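Local coordinates for protein kynurenine formamidase (Bacillus anthracis, PDB 4CO9) that hydrolyses N-formyl-L-kynurenine to L-kynurenine and formate at a site with two zinc ions, in the kynurenine pathway of tryptophan degradation, at residues T53-D58 / V204-R209. Residues are numbered along the deposited sequence; the frame is centred on the assembly and turned at random.
Sequences TGTHID and VRAVIR. With ZN (zinc ion), chain P; ZN (zinc ion), chain O.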
loop_
_atom_site.group_PDB
_atom_site.type_symbol
_atom_site.label_atom_id
_atom_site.label_comp_id
_atom_site.label_asym_id
_atom_site.label_seq_id
_atom_site.Cartn_x
_atom_site.Cartn_y
_atom_site.Cartn_z
ATOM N N THR C 53 -2.515 -2.449 -12.344
ATOM C CA THR C 53 -2.624 -3.892 -12.217
ATOM C C THR C 53 -3.248 -4.169 -10.877
ATOM O O THR C 53 -2.817 -3.625 -9.878
ATOM C CB THR C 53 -1.228 -4.555 -12.248
ATOM O OG1 THR C 53 -0.555 -4.146 -13.428
ATOM C CG2 THR C 53 -1.314 -6.082 -12.231
ATOM N N GLY C 54 -4.231 -5.062 -10.857
ATOM C CA GLY C 54 -4.885 -5.434 -9.629
ATOM C C GLY C 54 -5.619 -4.251 -9.057
ATOM O O GLY C 54 -5.973 -3.311 -9.778
ATOM N N THR C 55 -5.809 -4.275 -7.749
ATOM C CA THR C 55 -6.519 -3.227 -7.049
ATOM C C THR C 55 -5.603 -2.014 -6.972
ATOM O O THR C 55 -4.480 -2.110 -6.474
ATOM C CB THR C 55 -6.918 -3.719 -5.652
ATOM O OG1 THR C 55 -7.628 -4.955 -5.789
ATOM C CG2 THR C 55 -7.806 -2.712 -4.957
ATOM N N HIS C 56 -6.068 -0.867 -7.463
ATOM C CA HIS C 56 -5.207 0.290 -7.543
ATOM C C HIS C 56 -6.006 1.576 -7.659
ATOM O O HIS C 56 -7.209 1.548 -7.935
ATOM C CB HIS C 56 -4.285 0.158 -8.761
ATOM C CG HIS C 56 -4.994 0.318 -10.059
ATOM N ND1 HIS C 56 -5.675 -0.718 -10.661
ATOM C CD2 HIS C 56 -5.144 1.394 -10.866
ATOM C CE1 HIS C 56 -6.187 -0.294 -11.801
ATOM N NE2 HIS C 56 -5.886 0.983 -11.942
ATOM N N ILE C 57 -5.322 2.694 -7.469
ATOM C CA ILE C 57 -5.928 4.005 -7.613
ATOM C C ILE C 57 -5.283 4.746 -8.779
ATOM O O ILE C 57 -4.099 4.549 -9.068
ATOM C CB ILE C 57 -5.855 4.834 -6.298
ATOM C CG1 ILE C 57 -4.411 5.176 -5.895
ATOM C CG2 ILE C 57 -6.557 4.082 -5.183
ATOM C CD1 ILE C 57 -3.936 6.542 -6.388
ATOM N N ASP C 58 -6.077 5.592 -9.430
ATOM C CA ASP C 58 -5.611 6.456 -10.515
ATOM C C ASP C 58 -5.307 7.857 -9.990
ATOM O O ASP C 58 -6.074 8.405 -9.201
ATOM C CB ASP C 58 -6.680 6.641 -11.574
ATOM C CG ASP C 58 -7.002 5.389 -12.329
ATOM O OD1 ASP C 58 -6.264 4.388 -12.256
ATOM O OD2 ASP C 58 -8.049 5.415 -13.016
ATOM N N VAL C 204 -2.628 -0.589 -4.508
ATOM C CA VAL C 204 -2.964 -0.400 -3.105
ATOM C C VAL C 204 -3.395 -1.721 -2.505
ATOM O O VAL C 204 -3.757 -2.663 -3.229
ATOM C CB VAL C 204 -4.110 0.618 -2.910
ATOM C CG1 VAL C 204 -3.770 1.948 -3.560
ATOM C CG2 VAL C 204 -5.433 0.076 -3.439
ATOM N N ARG C 205 -3.325 -1.801 -1.178
ATOM C CA ARG C 205 -3.980 -2.881 -0.464
ATOM C C ARG C 205 -5.257 -2.299 0.095
ATOM O O ARG C 205 -5.231 -1.541 1.071
ATOM C CB ARG C 205 -3.114 -3.433 0.660
ATOM C CG ARG C 205 -3.680 -4.705 1.294
ATOM C CD ARG C 205 -3.609 -5.857 0.315
ATOM N NE ARG C 205 -4.066 -7.132 0.855
ATOM C CZ ARG C 205 -3.338 -7.956 1.601
ATOM N NH1 ARG C 205 -2.101 -7.648 1.978
ATOM N NH2 ARG C 205 -3.869 -9.094 2.002
ATOM N N ALA C 206 -6.364 -2.594 -0.568
ATOM C CA ALA C 206 -7.657 -2.159 -0.109
ATOM C C ALA C 206 -8.221 -3.178 0.862
ATOM O O ALA C 206 -8.298 -4.375 0.551
ATOM C CB ALA C 206 -8.603 -1.949 -1.281
ATOM N N VAL C 207 -8.595 -2.693 2.044
ATOM C CA VAL C 207 -9.263 -3.499 3.055
ATOM C C VAL C 207 -10.426 -2.716 3.654
ATOM O O VAL C 207 -10.433 -1.485 3.637
ATOM C CB VAL C 207 -8.301 -3.912 4.199
ATOM C CG1 VAL C 207 -7.124 -4.696 3.658
ATOM C CG2 VAL C 207 -7.802 -2.694 4.967
ATOM N N ILE C 208 -11.377 -3.441 4.243
ATOM C CA ILE C 208 -12.534 -2.826 4.902
ATOM C C ILE C 208 -12.871 -3.519 6.221
ATOM O O ILE C 208 -12.616 -4.714 6.385
ATOM C CB ILE C 208 -13.802 -2.846 4.003
ATOM C CG1 ILE C 208 -14.162 -4.278 3.564
ATOM C CG2 ILE C 208 -13.601 -1.931 2.810
ATOM C CD1 ILE C 208 -15.452 -4.388 2.763
ATOM N N ARG C 209 -13.446 -2.750 7.142
ATOM C CA ARG C 209 -13.905 -3.262 8.413
ATOM C C ARG C 209 -15.348 -2.797 8.638
ATOM O O ARG C 209 -15.630 -1.603 8.531
ATOM C CB ARG C 209 -13.022 -2.712 9.523
ATOM C CG ARG C 209 -13.365 -3.209 10.906
ATOM C CD ARG C 209 -12.319 -2.783 11.915
ATOM N NE ARG C 209 -12.285 -1.351 12.108
ATOM C CZ ARG C 209 -11.438 -0.731 12.923
ATOM N NH1 ARG C 209 -10.522 -1.416 13.599
ATOM N NH2 ARG C 209 -11.491 0.584 13.051
HETATM ZN ZN ZN P . -6.256 2.676 -13.428
HETATM ZN ZN ZN O . -8.782 4.191 -14.408
HETATM O O HOH W 1 -7.083 3.388 -15.165
HETATM O O HOH W 2 -9.456 2.804 -16.416
#
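T55 OG1 is gripped by two hydrogen bonds, to N176 O and Q13 N, while the same residue reaches V204 and A206 with its methyl. With chi1 at -53°, OG1 sits beside the backbone N and CG2 is carried to the position anti to it, where it meets A206 CB at 3.8 Å and V204 CG2 at 4.0 Å. The carbonyl oxygen of T55 accepts the backbone N-H of V204, 3.1 Å from O to N and nearly straight at 169°, the one hydrogen bond between 53-58 and 204-209. Around it the contact is apolar. V204 spreads its two methyls over different neighbours: CG2 lies against T55, and CG1 packs against both branches of I57, 3.9 Å from I57 CG2 and 4.0 Å from I57 CG1. Both T55 and I57 cross the valine roughly at right angles, and L174 of strand 172-175 touches all three. Within the mixed sheet, strand 56-58 runs antiparallel between 172-175 and strand 201-203, outermost within the chain, so the bond to V204 lies where the chain leaves that edge and heads for strand 207-210 near the other end of the sheet. The opposite flank of 53-58 carries the binuclear zinc centre. H56 points its CB away from V204; its ND1 donates to G54 O at 2.8 Å, with the oxygen in the ring plane, which fixes the ring rotation while NE2 binds one zinc at 2.3 Å. G54 O is also held by N176 ND2. D58 bridges the metals, OD1 on the zinc of H56 and OD2 on the second at 2.0 Å, and one water joins both ions; H52, H163 and E175 supply further ligands.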